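Local coordinates for protein coatomer subunit delta (Saccharomyces cerevisiae, PDB 5FJZ) that binds Dsl1 and, as a subunit of the COPI coatomer, probably serves vesicle budding and retrograde Golgi-to-ER transport, here as its mu-homology domain, at residues Trp109-Pro114 with Asp118-Leu123; Val140-Glu145 with Val155-Pro160. One frame throughout, in Å; residues are numbered along the deposited sequence.

The two contacts follow each other along the chain of the all-beta mu-homology domain, with their centres about 20 Å apart. Interaction 1 packs the end of strand 104-113 against the loop that follows it, about 11 Å from the centre of the chain. That loop runs into strand 123-131, the antiparallel neighbour of strand 137-146, whose inner face makes interaction 2. They meet at this seam: Leu-123 CD1 lies 4.0 Å from Tyr-144 CB and 3.7 Å from Glu-145 O, both as packing. Interaction 2, about 17 Å from the centre of the chain, lies between two sheets. All four segments fall in the region known from experiment to interact with Dsl1.

Interaction 1 of 2, residues Trp109-Pro114 with Asp118-Leu123; sequences WRKVAP and DSLIPL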
# COMPACT_ATOMS: atom_id res chain seq x y z
N TRP A 109 -10.42 -10.45 -15.53
CA TRP A 109 -10.17 -9.90 -16.83
C TRP A 109 -9.71 -8.48 -16.69
O TRP A 109 -9.96 -7.85 -15.70
CB TRP A 109 -11.38 -10.11 -17.78
CG TRP A 109 -12.68 -9.56 -17.34
CD1 TRP A 109 -13.24 -8.36 -17.74
CD2 TRP A 109 -13.62 -10.19 -16.48
NE1 TRP A 109 -14.51 -8.22 -17.10
CE2 TRP A 109 -14.76 -9.36 -16.38
CE3 TRP A 109 -13.68 -11.46 -15.87
CZ2 TRP A 109 -15.78 -9.67 -15.58
CZ3 TRP A 109 -14.72 -11.74 -15.10
CH2 TRP A 109 -15.75 -10.89 -14.94
N ARG A 110 -9.05 -7.98 -17.71
CA ARG A 110 -8.57 -6.62 -17.75
C ARG A 110 -8.38 -6.17 -19.18
O ARG A 110 -7.75 -6.87 -19.97
CB ARG A 110 -7.21 -6.53 -17.05
CG ARG A 110 -6.70 -5.11 -16.89
CD ARG A 110 -5.54 -5.03 -15.91
NE ARG A 110 -4.32 -5.41 -16.54
CZ ARG A 110 -3.52 -4.60 -17.21
NH1 ARG A 110 -3.70 -3.31 -17.21
NH2 ARG A 110 -2.41 -5.05 -17.75
N LYS A 111 -8.83 -4.97 -19.47
CA LYS A 111 -8.64 -4.45 -20.81
C LYS A 111 -8.33 -3.01 -20.71
O LYS A 111 -8.85 -2.29 -19.82
CB LYS A 111 -9.88 -4.69 -21.68
CG LYS A 111 -9.63 -4.15 -23.05
CD LYS A 111 -10.53 -4.76 -24.09
CE LYS A 111 -10.32 -4.07 -25.42
NZ LYS A 111 -11.37 -4.59 -26.29
N VAL A 112 -7.45 -2.56 -21.60
CA VAL A 112 -7.00 -1.22 -21.66
C VAL A 112 -7.41 -0.55 -22.97
O VAL A 112 -7.52 -1.19 -24.03
CB VAL A 112 -5.50 -1.00 -21.42
CG1 VAL A 112 -5.00 -1.61 -20.11
CG2 VAL A 112 -4.65 -1.32 -22.63
N ALA A 113 -7.49 0.76 -22.92
CA ALA A 113 -7.70 1.50 -24.18
C ALA A 113 -6.92 2.78 -24.12
O ALA A 113 -6.63 3.36 -23.01
CB ALA A 113 -9.19 1.69 -24.44
N PRO A 114 -6.40 3.23 -25.28
CA PRO A 114 -5.48 4.36 -25.35
C PRO A 114 -6.18 5.75 -25.55
O PRO A 114 -7.38 5.86 -25.39
CB PRO A 114 -4.61 3.96 -26.56
CG PRO A 114 -5.65 3.39 -27.47
CD PRO A 114 -6.56 2.60 -26.63
N ASP A 118 -13.01 5.54 -26.79
CA ASP A 118 -14.09 5.58 -25.81
C ASP A 118 -14.76 4.26 -25.58
O ASP A 118 -15.80 4.20 -24.87
CB ASP A 118 -15.14 6.68 -26.14
CG ASP A 118 -15.83 6.46 -27.50
OD1 ASP A 118 -15.89 5.31 -27.95
OD2 ASP A 118 -16.25 7.47 -28.12
N SER A 119 -14.20 3.18 -26.11
CA SER A 119 -14.90 1.92 -26.06
C SER A 119 -15.16 1.37 -24.67
O SER A 119 -16.18 0.65 -24.44
CB SER A 119 -14.22 0.85 -26.96
OG SER A 119 -12.91 0.63 -26.53
N LEU A 120 -14.31 1.75 -23.71
CA LEU A 120 -14.49 1.27 -22.35
C LEU A 120 -15.13 2.27 -21.39
O LEU A 120 -15.22 1.96 -20.20
CB LEU A 120 -13.10 0.97 -21.75
CG LEU A 120 -12.38 -0.37 -21.98
CD1 LEU A 120 -12.95 -1.37 -22.95
CD2 LEU A 120 -10.84 -0.34 -21.90
N ILE A 121 -15.46 3.48 -21.87
CA ILE A 121 -15.88 4.60 -20.99
C ILE A 121 -17.41 4.67 -20.89
O ILE A 121 -18.08 4.81 -21.93
CB ILE A 121 -15.17 5.85 -21.51
CG1 ILE A 121 -13.65 5.65 -21.13
CG2 ILE A 121 -15.78 7.12 -20.97
CD1 ILE A 121 -12.69 6.71 -21.62
N PRO A 122 -17.96 4.53 -19.69
CA PRO A 122 -19.39 4.72 -19.56
C PRO A 122 -19.82 6.24 -19.53
O PRO A 122 -20.98 6.54 -19.79
CB PRO A 122 -19.69 4.07 -18.24
CG PRO A 122 -18.44 4.25 -17.43
CD PRO A 122 -17.30 4.20 -18.39
N LEU A 123 -18.95 7.09 -19.05
CA LEU A 123 -19.23 8.51 -18.79
C LEU A 123 -18.10 9.40 -19.25
O LEU A 123 -17.01 9.38 -18.68
CB LEU A 123 -19.55 8.71 -17.33
CG LEU A 123 -20.04 10.07 -16.92
CD1 LEU A 123 -21.48 10.27 -17.23
CD2 LEU A 123 -19.78 10.26 -15.42
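Leu-120 reaches from the loop to the end of strand 104-113 and carries nearly all of this contact. Its CB stays clear of the strand, 4.8 Å from Ala-113 CB, and beyond CG the methyl CD2 does nearly all the touching. CD2 goes straight to the backbone: it sits 3.5 Å from Lys-111 O and 3.6 Å from Val-112 C, with the methyl of Ala-113 pressed against it, CB to CD2 3.6 Å. The aliphatic stem of Lys-111 meets it too, CG to CD2 4.2 Å, and CD1 lies only slightly farther from the same stem. That stem runs fully extended with CG anti to the backbone N (chi1 -180°), crossing the leucine at a slant on its way to a weak hydrogen bond between NZ and Ser-68 OG. The modelled chi2 of Leu-120, 8°, is nearly eclipsed, so the exact placing of its two methyls is doubtful.

A type I turn from Asp-118 to Ile-121 presents the leucine, closed by the hydrogen bond from Ile-121 N to Asp-118 O, 3.1 Å. At the margin, Ser-119 OG only grazes Ala-113 CB; its hydrogen bond is with Asp-117 OD1.

Strand 104-113 is paired with strand 33-46, where Ser-36 also touches Leu-120; Ile-23 of strand 15-27 adds to the packing, and Val-112, facing away, meets Ser-35 of the second subunit.

Interaction 2 of 2, residues Val140-Glu145 with Val155-Pro160; sequences VIIEYE and VIFTIP
Ile-142 and Phe-157 face each other across the inside of a beta sandwich, the architecture from which mu-homology domains are built. Strand 137-146 belongs to the four-stranded antiparallel sheet and strand 155-159 to the larger mixed sheet. The two segments run roughly antiparallel, at 142°, with their axes 10.9 Å apart. No hydrogen bond crosses that gap: Ile-142 is paired through its backbone with Leu-205 of its own sheet, and between these two segments the contact is made by side chains.

The main interaction is aliphatic on aromatic. The side chains of Ile-142 and Phe-157 lie alongside one another, pointing opposite ways, and both branches of the isoleucine reach the same flank of the ring. CD1 lies 3.9 Å from Phe-157 CD2 and also touches CB, while CG2 rests 4.0 Å from CE2 farther along. The isoleucine's shape explains this double grip, because CG2 stands anti to the backbone N while CG1, beside that N (chi1 -57°), carries CD1 to the root of the ring.

Aromatic meets aromatic at the far end of the phenylalanine, where its CZ comes 4.0 Å from Tyr-144 CD2. These two side chains cross at about a right angle, and both also touch Ile-194 of strand 190-194. Leu-205 and Val-222 add further apolar contacts to Phe-157, one from each sheet. With an alanine in place of Phe-157, a gap would probably open between the layers, leaving both branches of Ile-142 without the ring they touch and Tyr-144 CD2 without its mate.

Purely aliphatic packing has the longest approach of the three kinds: Ile-142 CD1, already against the ring, also approaches the terminal methyl of Ile-159, CD1 to CD1 4.5 Å.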
# COMPACT_ATOMS: atom_id res chain seq x y z
N VAL A 140 -16.93 27.04 -12.80
CA VAL A 140 -16.65 25.78 -13.38
C VAL A 140 -17.85 25.18 -14.00
O VAL A 140 -18.93 25.18 -13.39
CB VAL A 140 -16.14 24.79 -12.30
CG1 VAL A 140 -15.80 23.45 -12.91
CG2 VAL A 140 -14.91 25.36 -11.59
N ILE A 141 -17.66 24.55 -15.15
CA ILE A 141 -18.67 23.74 -15.75
C ILE A 141 -18.07 22.36 -16.08
O ILE A 141 -17.06 22.25 -16.78
CB ILE A 141 -19.24 24.38 -17.08
CG1 ILE A 141 -19.88 25.73 -16.79
CG2 ILE A 141 -20.20 23.41 -17.78
CD1 ILE A 141 -20.48 26.46 -18.00
N ILE A 142 -18.68 21.35 -15.53
CA ILE A 142 -18.35 19.99 -15.85
C ILE A 142 -19.47 19.46 -16.72
O ILE A 142 -20.63 19.28 -16.28
CB ILE A 142 -18.23 19.08 -14.57
CG1 ILE A 142 -17.21 19.65 -13.62
CG2 ILE A 142 -17.78 17.67 -15.04
CD1 ILE A 142 -17.14 18.98 -12.23
N GLU A 143 -19.08 19.04 -17.91
CA GLU A 143 -20.01 18.40 -18.81
C GLU A 143 -19.76 16.95 -18.93
O GLU A 143 -18.67 16.52 -19.02
CB GLU A 143 -19.87 19.01 -20.21
CG GLU A 143 -20.57 20.36 -20.22
CD GLU A 143 -20.39 21.10 -21.50
OE1 GLU A 143 -19.36 20.86 -22.20
OE2 GLU A 143 -21.31 21.91 -21.79
N TYR A 144 -20.82 16.22 -18.85
CA TYR A 144 -20.79 14.77 -18.86
C TYR A 144 -21.78 14.20 -19.87
O TYR A 144 -22.84 14.80 -20.16
CB TYR A 144 -21.08 14.25 -17.47
CG TYR A 144 -22.34 14.78 -16.79
CD1 TYR A 144 -23.58 14.22 -17.03
CD2 TYR A 144 -22.25 15.79 -15.85
CE1 TYR A 144 -24.74 14.74 -16.43
CE2 TYR A 144 -23.37 16.26 -15.21
CZ TYR A 144 -24.62 15.77 -15.52
OH TYR A 144 -25.76 16.28 -14.88
N GLU A 145 -21.45 13.03 -20.42
CA GLU A 145 -22.33 12.28 -21.26
C GLU A 145 -22.22 10.80 -20.94
O GLU A 145 -21.11 10.24 -20.93
CB GLU A 145 -22.00 12.48 -22.76
CG GLU A 145 -22.99 11.70 -23.61
CD GLU A 145 -23.13 12.16 -25.03
OE1 GLU A 145 -22.09 12.51 -25.64
OE2 GLU A 145 -24.30 12.16 -25.52
N VAL A 155 -24.04 10.40 -8.23
CA VAL A 155 -22.70 10.61 -8.80
C VAL A 155 -22.01 11.82 -8.13
O VAL A 155 -22.61 12.87 -7.94
CB VAL A 155 -22.83 10.86 -10.27
CG1 VAL A 155 -21.48 11.08 -10.98
CG2 VAL A 155 -23.61 9.73 -10.92
N ILE A 156 -20.78 11.63 -7.71
CA ILE A 156 -20.05 12.57 -6.91
C ILE A 156 -18.84 13.10 -7.65
O ILE A 156 -17.98 12.34 -8.16
CB ILE A 156 -19.68 11.97 -5.56
CG1 ILE A 156 -20.99 11.64 -4.83
CG2 ILE A 156 -18.93 13.00 -4.74
CD1 ILE A 156 -20.81 10.96 -3.50
N PHE A 157 -18.80 14.42 -7.78
CA PHE A 157 -17.61 15.11 -8.32
C PHE A 157 -16.78 15.76 -7.22
O PHE A 157 -17.36 16.46 -6.34
CB PHE A 157 -18.08 16.19 -9.33
CG PHE A 157 -18.91 15.63 -10.44
CD1 PHE A 157 -20.30 15.45 -10.25
CD2 PHE A 157 -18.36 15.36 -11.65
CE1 PHE A 157 -21.07 14.88 -11.25
CE2 PHE A 157 -19.11 14.80 -12.67
CZ PHE A 157 -20.48 14.60 -12.47
N THR A 158 -15.49 15.53 -7.23
CA THR A 158 -14.59 16.04 -6.17
C THR A 158 -13.56 16.97 -6.80
O THR A 158 -12.91 16.64 -7.75
CB THR A 158 -13.94 14.91 -5.31
OG1 THR A 158 -15.05 14.22 -4.75
CG2 THR A 158 -13.04 15.51 -4.24
N ILE A 159 -13.45 18.15 -6.22
CA ILE A 159 -12.53 19.16 -6.57
C ILE A 159 -11.54 19.27 -5.44
O ILE A 159 -11.95 19.47 -4.28
CB ILE A 159 -13.22 20.58 -6.75
CG1 ILE A 159 -14.47 20.46 -7.59
CG2 ILE A 159 -12.21 21.54 -7.36
CD1 ILE A 159 -14.24 19.86 -8.97
N PRO A 160 -10.21 19.20 -5.73
CA PRO A 160 -9.13 19.14 -4.68
C PRO A 160 -8.70 20.48 -4.02
O PRO A 160 -7.51 20.78 -3.88
CB PRO A 160 -7.99 18.52 -5.39
CG PRO A 160 -8.17 19.01 -6.80
CD PRO A 160 -9.66 18.96 -7.05